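Local coordinates for protein cell death-related nuclease 4 (Caenorhabditis elegans, PDB 5DK5) that degrades RNA and DNA as a metal-dependent 3'-5' exonuclease of the DEDDh family and takes part in the breakdown of DNA during apoptosis, at residues D125-A130 against E216-C221; E27-A32 against V66-N71; T171-M176 against A199-R204; F18-I23 against L109-G114. All coordinates share one frame; numbering follows the deposited sequence.

Contact 1 (D125-A130 against E216-C221); sequences DLWRIA and ELLTCC. With ZN (zinc ion), chain I; IPA (isopropyl alcohol), chain M.
The W127 indole meets L218 at its edge: L218 CD2 lies there near the ring plane, and its closest approach is to W127 CB, at 4.1 Å. With CG anti to the backbone N (chi1 157°), the tryptophan carries its ring away from strand 216-219, where V254 of strand 253-256 and F246 and E247 of helix 239-249 pack on it. The second flat group, the R128 guanidinium, takes I129 CG1 over one face, 3.7 Å above the plane and offset toward the rim, and isopropanol O2 at its edge; NH1 donates to that O2 over 3.2 Å at 153°. This alcohol probably comes from the crystallisation liquor.

L218 divides its two methyls between consecutive residues of helix 124-136. While CD2 goes to W127, CD1 comes to the main-chain oxygen L126 O at 4.1 Å, a loose van der Waals approach without a hydrogen bond. Two residues on, where the strand has ended, C220 SG binds the zinc ion at 2.4 Å, with C270, C273 and C280 completing its coordination. The arrangement is that of a helix packed against a sheet in an RNase H-like exonuclease fold, here beside a four-cysteine zinc site, probably structural.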
# COMPACT_ATOMS: atom_id res chain seq x y z
N ASP B 125 16.20 -10.79 7.72
CA ASP B 125 16.68 -10.35 6.42
C ASP B 125 16.70 -11.47 5.37
O ASP B 125 16.26 -11.26 4.24
CB ASP B 125 18.09 -9.75 6.54
CG ASP B 125 18.10 -8.42 7.27
OD1 ASP B 125 18.25 -8.42 8.51
OD2 ASP B 125 17.96 -7.38 6.60
N LEU B 126 17.20 -12.64 5.75
CA LEU B 126 17.38 -13.73 4.79
C LEU B 126 16.31 -14.81 4.91
O LEU B 126 15.81 -15.30 3.89
CB LEU B 126 18.77 -14.34 4.96
CG LEU B 126 19.95 -13.43 4.57
CD1 LEU B 126 21.26 -14.16 4.76
CD2 LEU B 126 19.83 -12.92 3.14
N TRP B 127 15.96 -15.20 6.12
CA TRP B 127 14.95 -16.25 6.29
C TRP B 127 13.57 -15.80 5.83
O TRP B 127 12.85 -16.57 5.19
CB TRP B 127 14.87 -16.72 7.75
CG TRP B 127 13.56 -17.35 8.07
CD1 TRP B 127 13.12 -18.58 7.69
CD2 TRP B 127 12.49 -16.76 8.83
NE1 TRP B 127 11.85 -18.80 8.17
CE2 TRP B 127 11.45 -17.70 8.87
CE3 TRP B 127 12.33 -15.54 9.48
CZ2 TRP B 127 10.25 -17.46 9.54
CZ3 TRP B 127 11.14 -15.29 10.14
CH2 TRP B 127 10.12 -16.25 10.17
N ARG B 128 13.19 -14.56 6.15
CA ARG B 128 11.86 -14.05 5.79
C ARG B 128 11.90 -13.18 4.54
O ARG B 128 11.35 -13.54 3.50
CB ARG B 128 11.25 -13.27 6.95
CG ARG B 128 9.87 -12.68 6.64
CD ARG B 128 9.19 -12.10 7.88
NE ARG B 128 9.92 -10.95 8.40
CZ ARG B 128 9.82 -9.71 7.92
NH1 ARG B 128 9.03 -9.45 6.89
NH2 ARG B 128 10.53 -8.73 8.47
N ILE B 129 12.54 -12.02 4.66
CA ILE B 129 12.50 -11.00 3.61
C ILE B 129 13.06 -11.52 2.29
O ILE B 129 12.40 -11.42 1.25
CB ILE B 129 13.28 -9.74 4.03
CG1 ILE B 129 12.57 -9.08 5.22
CG2 ILE B 129 13.42 -8.76 2.86
CD1 ILE B 129 13.29 -7.88 5.81
N ALA B 130 14.26 -12.08 2.32
CA ALA B 130 14.87 -12.60 1.10
C ALA B 130 14.01 -13.71 0.53
O ALA B 130 13.61 -13.66 -0.63
CB ALA B 130 16.28 -13.09 1.36
N GLU B 216 23.53 -20.07 11.49
CA GLU B 216 22.19 -20.39 11.03
C GLU B 216 22.20 -20.86 9.58
O GLU B 216 22.92 -20.31 8.74
CB GLU B 216 21.26 -19.17 11.17
CG GLU B 216 20.89 -18.86 12.62
CD GLU B 216 19.76 -17.86 12.74
OE1 GLU B 216 19.27 -17.37 11.70
OE2 GLU B 216 19.35 -17.56 13.88
N LEU B 217 21.41 -21.89 9.30
CA LEU B 217 21.28 -22.46 7.97
C LEU B 217 19.80 -22.54 7.59
O LEU B 217 18.94 -22.66 8.46
CB LEU B 217 21.91 -23.85 7.90
CG LEU B 217 23.31 -24.02 8.48
CD1 LEU B 217 23.62 -25.50 8.64
CD2 LEU B 217 24.35 -23.36 7.59
N LEU B 218 19.52 -22.49 6.29
CA LEU B 218 18.17 -22.66 5.79
C LEU B 218 18.01 -24.03 5.15
O LEU B 218 18.66 -24.34 4.15
CB LEU B 218 17.82 -21.56 4.78
CG LEU B 218 17.78 -20.12 5.32
CD1 LEU B 218 17.24 -19.18 4.24
CD2 LEU B 218 16.95 -20.01 6.59
N THR B 219 17.14 -24.85 5.74
CA THR B 219 16.90 -26.21 5.28
C THR B 219 15.45 -26.37 4.81
O THR B 219 14.60 -25.53 5.11
CB THR B 219 17.19 -27.24 6.38
OG1 THR B 219 16.34 -27.00 7.50
CG2 THR B 219 18.64 -27.16 6.82
N CYS B 220 15.18 -27.46 4.11
CA CYS B 220 13.89 -27.66 3.45
C CYS B 220 12.83 -28.29 4.35
O CYS B 220 11.64 -28.27 4.01
CB CYS B 220 14.07 -28.54 2.21
SG CYS B 220 14.74 -30.18 2.56
N CYS B 221 13.24 -28.85 5.48
CA CYS B 221 12.33 -29.60 6.33
C CYS B 221 12.69 -29.54 7.81
O CYS B 221 13.86 -29.36 8.17
CB CYS B 221 12.28 -31.06 5.87
SG CYS B 221 11.16 -32.12 6.82
ZN ZN I . 16.83 -29.69 1.58
C1 IPA M . 5.79 -11.56 3.79
C2 IPA M . 5.81 -12.15 5.19
C3 IPA M . 6.47 -13.51 5.15
O2 IPA M . 6.53 -11.30 6.04

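Contact 2 (E27-A32 against V66-N71); sequences ETTSDA and VKPVLN
P68 and N71 both receive the methyl of T29, where the loop after strand 55-65 packs on the end of strand 20-28, in the sheet of an RNase H-like exonuclease domain. The loop begins with V66, whose backbone still pairs with I42 of strand 41-50 and whose side chain touches V41. P68 then offers the apolar surface: its CB and CG both lie 3.9 Å from T29 CG2, the two side chains crossing obliquely, and I42 and E40 pack on the proline as well. V69, L70 and N71 follow in a turn gathered around E40, whose carboxylate accepts from all three backbone N-H groups. L70 and N71 also reach the second subunit, R72 of that chain packing on both.

At N71 the chain returns to T29. Its main-chain O stands 3.9 Å from T29 CG2, so the same methyl is flanked by proline carbons and a carbonyl oxygen. The amide OD1 of N71 accepts from the backbone N of T73 of the second subunit, while ND2 donates to a water shared with T29. The magnesium ligand E27 lies two residues before T29, with its carboxylate near D25 and D194 and away from this loop.

T29 OG1 sits between the backbone N and the carbonyl carbon (chi1 55°), which turns CG2 toward P68 and the N71 carbonyl, and OG1 toward E40 N and the water. That hydroxyl accepts from E40 N and donates to the water at 2.7 Å, and the same water accepts from N71 ND2 at 3.0 Å.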
# COMPACT_ATOMS: atom_id res chain seq x y z
N GLU B 27 15.50 -3.40 3.56
CA GLU B 27 14.33 -2.66 4.02
C GLU B 27 13.19 -2.97 3.07
O GLU B 27 13.41 -3.13 1.87
CB GLU B 27 14.61 -1.16 4.09
CG GLU B 27 15.77 -0.80 5.00
CD GLU B 27 15.54 -1.20 6.45
OE1 GLU B 27 14.37 -1.16 6.90
OE2 GLU B 27 16.52 -1.56 7.13
N THR B 28 11.98 -3.06 3.61
CA THR B 28 10.83 -3.49 2.83
C THR B 28 9.65 -2.54 2.96
O THR B 28 9.62 -1.67 3.82
CB THR B 28 10.34 -4.90 3.27
OG1 THR B 28 9.69 -4.81 4.54
CG2 THR B 28 11.50 -5.88 3.35
N THR B 29 8.67 -2.72 2.07
CA THR B 29 7.37 -2.09 2.25
C THR B 29 6.76 -2.67 3.51
O THR B 29 7.10 -3.78 3.92
CB THR B 29 6.45 -2.35 1.05
OG1 THR B 29 6.34 -3.76 0.82
CG2 THR B 29 6.98 -1.67 -0.20
N SER B 30 5.86 -1.91 4.13
CA SER B 30 5.23 -2.37 5.36
C SER B 30 4.04 -1.51 5.76
O SER B 30 3.88 -0.39 5.28
CB SER B 30 6.25 -2.39 6.51
OG SER B 30 6.78 -1.09 6.71
N ASP B 31 3.21 -2.07 6.63
CA ASP B 31 2.12 -1.35 7.27
C ASP B 31 2.09 -1.82 8.72
O ASP B 31 1.47 -2.83 9.04
CB ASP B 31 0.79 -1.62 6.57
CG ASP B 31 -0.34 -0.77 7.13
OD1 ASP B 31 -0.08 0.37 7.57
OD2 ASP B 31 -1.50 -1.25 7.12
N ALA B 32 2.77 -1.06 9.58
CA ALA B 32 3.10 -1.48 10.95
C ALA B 32 1.99 -2.25 11.67
O ALA B 32 2.26 -3.22 12.37
CB ALA B 32 3.50 -0.26 11.77
N VAL B 66 14.91 -0.19 -4.55
CA VAL B 66 14.18 -1.18 -5.33
C VAL B 66 12.72 -0.77 -5.48
O VAL B 66 12.09 -0.36 -4.51
CB VAL B 66 14.26 -2.58 -4.68
CG1 VAL B 66 13.53 -3.61 -5.53
CG2 VAL B 66 15.70 -3.00 -4.49
N LYS B 67 12.19 -0.86 -6.70
CA LYS B 67 10.80 -0.52 -6.95
C LYS B 67 9.89 -1.73 -6.67
O LYS B 67 10.02 -2.76 -7.34
CB LYS B 67 10.61 -0.05 -8.39
CG LYS B 67 9.17 0.38 -8.70
CD LYS B 67 8.95 0.59 -10.18
CE LYS B 67 9.59 1.87 -10.67
NZ LYS B 67 9.40 2.05 -12.14
N PRO B 68 8.98 -1.61 -5.69
CA PRO B 68 8.01 -2.69 -5.44
C PRO B 68 6.89 -2.68 -6.49
O PRO B 68 6.70 -1.66 -7.14
CB PRO B 68 7.46 -2.35 -4.06
CG PRO B 68 7.56 -0.87 -3.98
CD PRO B 68 8.78 -0.48 -4.77
N VAL B 69 6.18 -3.80 -6.65
CA VAL B 69 5.16 -3.92 -7.69
C VAL B 69 3.78 -4.30 -7.14
O VAL B 69 2.77 -4.10 -7.82
CB VAL B 69 5.56 -4.97 -8.75
CG1 VAL B 69 6.85 -4.55 -9.45
CG2 VAL B 69 5.73 -6.35 -8.12
N LEU B 70 3.73 -4.84 -5.93
CA LEU B 70 2.46 -5.20 -5.30
C LEU B 70 1.85 -3.99 -4.59
O LEU B 70 0.65 -3.73 -4.71
CB LEU B 70 2.64 -6.35 -4.31
CG LEU B 70 3.20 -7.66 -4.86
CD1 LEU B 70 3.35 -8.67 -3.74
CD2 LEU B 70 2.31 -8.21 -5.96
N ASN B 71 2.69 -3.27 -3.86
CA ASN B 71 2.29 -2.03 -3.20
C ASN B 71 3.29 -0.94 -3.56
O ASN B 71 4.38 -0.86 -2.99
CB ASN B 71 2.21 -2.21 -1.69
CG ASN B 71 1.08 -3.14 -1.28
OD1 ASN B 71 -0.09 -2.77 -1.31
ND2 ASN B 71 1.44 -4.37 -0.90
O HOH W 1 4.46 -4.76 -0.82

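Contact 3 (T171-M176 against A199-R204); sequences TNIGKM and ATILQR
I201 holds CG1 anti to its carbonyl carbon (chi1 -69°) and runs on extended, which drives CD1 between M176 and I173 of the facing helix. M176 also has its CG anti to the carbonyl carbon, and a bend at chi3 (-69°) turns CE back toward I201 CD1, while SD lies against I201 CG2. The result is a set of contacts from one side chain: M176 CB is 3.7 Å from I201 CD1, M176 SD is 3.8 Å from I201 CG2, and M176 CE comes to 3.9 Å from I201 CD1. The two side chains cross at about a right angle.

I173, one turn earlier, touches the same methyl from another direction, its CG2 4.1 Å from I201 CD1, and I173 O stands 3.9 Å from the same I201 CD1. No hydrogen bond joins the segments; the interface is mostly aliphatic carbon and sulfur, with one main-chain oxygen beside the methyl. At the start of helix 172-179, T171 is the N-cap and its OG1 accepts from G174 N over 3.0 Å.

I173 also packs on D194, a magnesium ligand, and lies about 4 Å from the bound MES (nearest side-chain atoms), so this helix pair borders the active site. Helix 172-179 rests on helix 191-207 through these residues, helix 151-161 adds F155 against M176, and A199, T200 and Q203 of helix 191-207 touch I56 of strand 55-65.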
# COMPACT_ATOMS: atom_id res chain seq x y z
N THR B 171 15.76 -2.65 20.30
CA THR B 171 16.11 -3.37 19.08
C THR B 171 17.41 -4.15 19.23
O THR B 171 18.17 -3.94 20.18
CB THR B 171 16.27 -2.40 17.89
OG1 THR B 171 17.27 -1.42 18.18
CG2 THR B 171 14.95 -1.71 17.59
N ASN B 172 17.66 -5.06 18.29
CA ASN B 172 18.88 -5.85 18.30
C ASN B 172 20.12 -4.98 18.17
O ASN B 172 21.06 -5.10 18.96
CB ASN B 172 18.84 -6.89 17.17
CG ASN B 172 17.95 -8.07 17.49
OD1 ASN B 172 17.13 -8.01 18.41
ND2 ASN B 172 18.10 -9.15 16.73
N ILE B 173 20.13 -4.11 17.17
CA ILE B 173 21.24 -3.19 16.97
C ILE B 173 21.36 -2.23 18.16
O ILE B 173 22.47 -1.93 18.61
CB ILE B 173 21.08 -2.37 15.67
CG1 ILE B 173 21.19 -3.29 14.46
CG2 ILE B 173 22.14 -1.26 15.59
CD1 ILE B 173 20.81 -2.63 13.14
N GLY B 174 20.22 -1.77 18.66
CA GLY B 174 20.19 -0.86 19.79
C GLY B 174 20.76 -1.49 21.05
O GLY B 174 21.49 -0.84 21.80
N LYS B 175 20.42 -2.75 21.28
CA LYS B 175 20.92 -3.48 22.45
C LYS B 175 22.43 -3.70 22.36
O LYS B 175 23.16 -3.48 23.32
CB LYS B 175 20.21 -4.82 22.59
CG LYS B 175 18.82 -4.73 23.18
CD LYS B 175 18.12 -6.08 23.18
CE LYS B 175 16.72 -5.98 23.76
NZ LYS B 175 16.04 -7.30 23.77
N MET B 176 22.88 -4.13 21.19
CA MET B 176 24.30 -4.41 20.97
C MET B 176 25.14 -3.15 21.10
O MET B 176 26.24 -3.18 21.66
CB MET B 176 24.50 -5.06 19.60
CG MET B 176 23.97 -6.48 19.52
SD MET B 176 24.32 -7.32 17.97
CE MET B 176 23.29 -6.40 16.83
N ALA B 199 28.28 -3.54 11.26
CA ALA B 199 29.70 -3.72 10.95
C ALA B 199 30.58 -3.30 12.11
O ALA B 199 31.53 -4.00 12.46
CB ALA B 199 30.06 -2.94 9.70
N THR B 200 30.27 -2.16 12.71
CA THR B 200 31.04 -1.65 13.84
C THR B 200 30.87 -2.56 15.05
O THR B 200 31.83 -2.82 15.77
CB THR B 200 30.61 -0.22 14.21
OG1 THR B 200 30.70 0.62 13.05
CG2 THR B 200 31.49 0.35 15.31
N ILE B 201 29.65 -3.04 15.26
CA ILE B 201 29.38 -4.01 16.32
C ILE B 201 30.18 -5.28 16.06
O ILE B 201 30.85 -5.79 16.96
CB ILE B 201 27.88 -4.35 16.41
CG1 ILE B 201 27.09 -3.14 16.91
CG2 ILE B 201 27.63 -5.53 17.34
CD1 ILE B 201 25.60 -3.22 16.63
N LEU B 202 30.11 -5.77 14.83
CA LEU B 202 30.84 -6.97 14.43
C LEU B 202 32.33 -6.83 14.72
O LEU B 202 32.96 -7.74 15.25
CB LEU B 202 30.61 -7.26 12.94
CG LEU B 202 31.46 -8.37 12.31
CD1 LEU B 202 31.15 -9.71 12.94
CD2 LEU B 202 31.22 -8.41 10.81
N GLN B 203 32.88 -5.67 14.37
CA GLN B 203 34.29 -5.39 14.58
C GLN B 203 34.64 -5.39 16.06
O GLN B 203 35.56 -6.08 16.50
CB GLN B 203 34.66 -4.04 13.96
CG GLN B 203 36.14 -3.70 14.02
CD GLN B 203 36.47 -2.40 13.33
OE1 GLN B 203 35.81 -1.38 13.53
NE2 GLN B 203 37.50 -2.42 12.48
N ARG B 204 33.89 -4.61 16.84
CA ARG B 204 34.11 -4.50 18.27
C ARG B 204 33.99 -5.86 18.95
O ARG B 204 34.70 -6.15 19.91
CB ARG B 204 33.12 -3.51 18.89
CG ARG B 204 33.17 -3.43 20.42
CD ARG B 204 34.53 -2.98 20.93
NE ARG B 204 34.80 -1.58 20.61
CZ ARG B 204 34.41 -0.55 21.35
NH1 ARG B 204 33.73 -0.73 22.48
NH2 ARG B 204 34.71 0.69 20.97

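Contact 4 (F18-I23 against L109-G114)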
# COMPACT_ATOMS: atom_id res chain seq x y z
N PHE B 18 36.20 -17.10 7.43
CA PHE B 18 36.01 -16.33 6.21
C PHE B 18 36.97 -15.14 6.17
O PHE B 18 37.19 -14.48 7.18
CB PHE B 18 34.56 -15.84 6.09
CG PHE B 18 33.55 -16.94 6.11
CD1 PHE B 18 33.19 -17.59 4.94
CD2 PHE B 18 32.94 -17.32 7.30
CE1 PHE B 18 32.25 -18.61 4.96
CE2 PHE B 18 32.00 -18.34 7.32
CZ PHE B 18 31.66 -18.98 6.15
N ASP B 19 37.54 -14.88 5.00
CA ASP B 19 38.40 -13.72 4.81
C ASP B 19 37.58 -12.46 4.56
O ASP B 19 38.07 -11.34 4.71
CB ASP B 19 39.38 -13.95 3.66
CG ASP B 19 40.63 -14.69 4.09
OD1 ASP B 19 40.54 -15.52 5.02
OD2 ASP B 19 41.70 -14.44 3.50
N THR B 20 36.32 -12.64 4.17
CA THR B 20 35.42 -11.53 3.87
C THR B 20 34.04 -11.76 4.48
O THR B 20 33.47 -12.85 4.35
CB THR B 20 35.27 -11.31 2.36
OG1 THR B 20 36.56 -11.16 1.76
CG2 THR B 20 34.43 -10.07 2.06
N LEU B 21 33.51 -10.73 5.13
CA LEU B 21 32.15 -10.75 5.66
C LEU B 21 31.35 -9.57 5.11
O LEU B 21 31.76 -8.42 5.24
CB LEU B 21 32.17 -10.71 7.19
CG LEU B 21 32.79 -11.91 7.90
CD1 LEU B 21 32.84 -11.67 9.40
CD2 LEU B 21 32.02 -13.19 7.59
N LEU B 22 30.21 -9.88 4.51
CA LEU B 22 29.35 -8.86 3.92
C LEU B 22 28.17 -8.58 4.84
O LEU B 22 27.28 -9.41 4.98
CB LEU B 22 28.85 -9.31 2.54
CG LEU B 22 29.93 -9.65 1.51
CD1 LEU B 22 29.28 -10.11 0.21
CD2 LEU B 22 30.85 -8.47 1.26
N ILE B 23 28.16 -7.41 5.46
CA ILE B 23 27.06 -7.03 6.33
C ILE B 23 25.87 -6.63 5.46
O ILE B 23 25.90 -5.59 4.81
CB ILE B 23 27.45 -5.88 7.27
CG1 ILE B 23 28.55 -6.32 8.24
CG2 ILE B 23 26.24 -5.40 8.07
CD1 ILE B 23 29.96 -6.18 7.68
N LEU B 109 33.96 -8.04 -7.52
CA LEU B 109 34.83 -8.03 -6.35
C LEU B 109 35.80 -9.21 -6.37
O LEU B 109 36.80 -9.21 -5.66
CB LEU B 109 34.01 -8.05 -5.06
CG LEU B 109 33.20 -6.80 -4.71
CD1 LEU B 109 32.47 -7.02 -3.41
CD2 LEU B 109 34.08 -5.56 -4.61
N GLY B 110 35.49 -10.21 -7.19
CA GLY B 110 36.33 -11.39 -7.30
C GLY B 110 36.13 -12.35 -6.14
O GLY B 110 37.03 -13.10 -5.78
N LEU B 111 34.94 -12.32 -5.55
CA LEU B 111 34.60 -13.21 -4.45
C LEU B 111 34.32 -14.62 -4.95
O LEU B 111 33.69 -14.80 -6.00
CB LEU B 111 33.39 -12.68 -3.68
CG LEU B 111 33.60 -11.40 -2.87
CD1 LEU B 111 32.28 -10.87 -2.34
CD2 LEU B 111 34.57 -11.65 -1.72
N GLU B 112 34.79 -15.61 -4.21
CA GLU B 112 34.58 -17.01 -4.57
C GLU B 112 33.46 -17.62 -3.74
O GLU B 112 33.17 -17.18 -2.63
CB GLU B 112 35.87 -17.80 -4.37
CG GLU B 112 37.02 -17.33 -5.23
CD GLU B 112 38.24 -18.23 -5.13
OE1 GLU B 112 38.39 -19.12 -5.99
OE2 GLU B 112 39.03 -18.05 -4.18
N GLU B 113 32.83 -18.65 -4.30
CA GLU B 113 31.74 -19.35 -3.64
C GLU B 113 32.18 -19.99 -2.33
O GLU B 113 33.11 -20.79 -2.30
CB GLU B 113 31.16 -20.42 -4.57
CG GLU B 113 30.59 -19.88 -5.87
CD GLU B 113 30.13 -20.98 -6.80
OE1 GLU B 113 30.36 -22.17 -6.49
OE2 GLU B 113 29.54 -20.67 -7.85
N GLY B 114 31.50 -19.63 -1.24
CA GLY B 114 31.72 -20.26 0.05
C GLY B 114 32.88 -19.70 0.86
O GLY B 114 33.11 -20.13 1.99
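L111 spreads its two methyls over two residues of strand 20-28 that point to the same side, T20 and L22. Its CG stands anti to the carbonyl carbon (chi1 -69°) and its chain runs on extended, so the branch end arrives at the strand with one methyl for each partner. CD1 meets L22 CD1 at 4.0 Å, the leucines reaching toward each other tip to tip. CD2 goes to T20, 4.0 Å from OG1 and 4.1 Å from CG2, so both branches of the threonine lie against a single methyl.

Just before the strand begins, the contact changes character. F18, with CG beside its backbone N (chi1 -58°), brings its ring nearer to the loop than its CB would suggest. The ring meets G114 by its edge: G114 O lies near the ring plane, 3.4 Å from CE1 and 3.9 Å from CD1. G114 has a positive phi, and so has G110, which ends helix 95-109 in a Schellman motif; in sequence the two glycines bracket the extended residues 111-113. This loop leads into strand 116-120, the parallel neighbour of strand 20-28 in the RNase H-like sheet. The side chain of F116 packs on both L111 and L22, and that of A117 on F18.

No hydrogen bond links the segments. Apolar methyls supply the grip at L22, a threonine lends a mixed surface, and the F18 edge, whose C-H bonds carry a slight positive charge, probably attracts the carbonyl oxygen weakly. The contact therefore joins strand and loop mainly by apolar side-chain packing, with one C-H to carbonyl approach.

From the N terminus, 18-23 opens a long span, and contact 4 closes it at 109-114, after helix 95-109. Contact 2 is nested inside, joining the far end of the same strand, 20-28, to the loop after strand 55-65. Contact 1 follows in series: it starts on helix 124-136 and closes at 216-221, with contact 3 nested between its ends; no two contacts cross. Strand 20-28 is the common element of contacts 2 and 4. Packing links the series further: I129 touches T28 between contacts 1 and 2, and A199 and L202 of contact 3 lie on I23 and L21 of contact 4, so helices 124-136 and 191-207 both rest on strand 20-28.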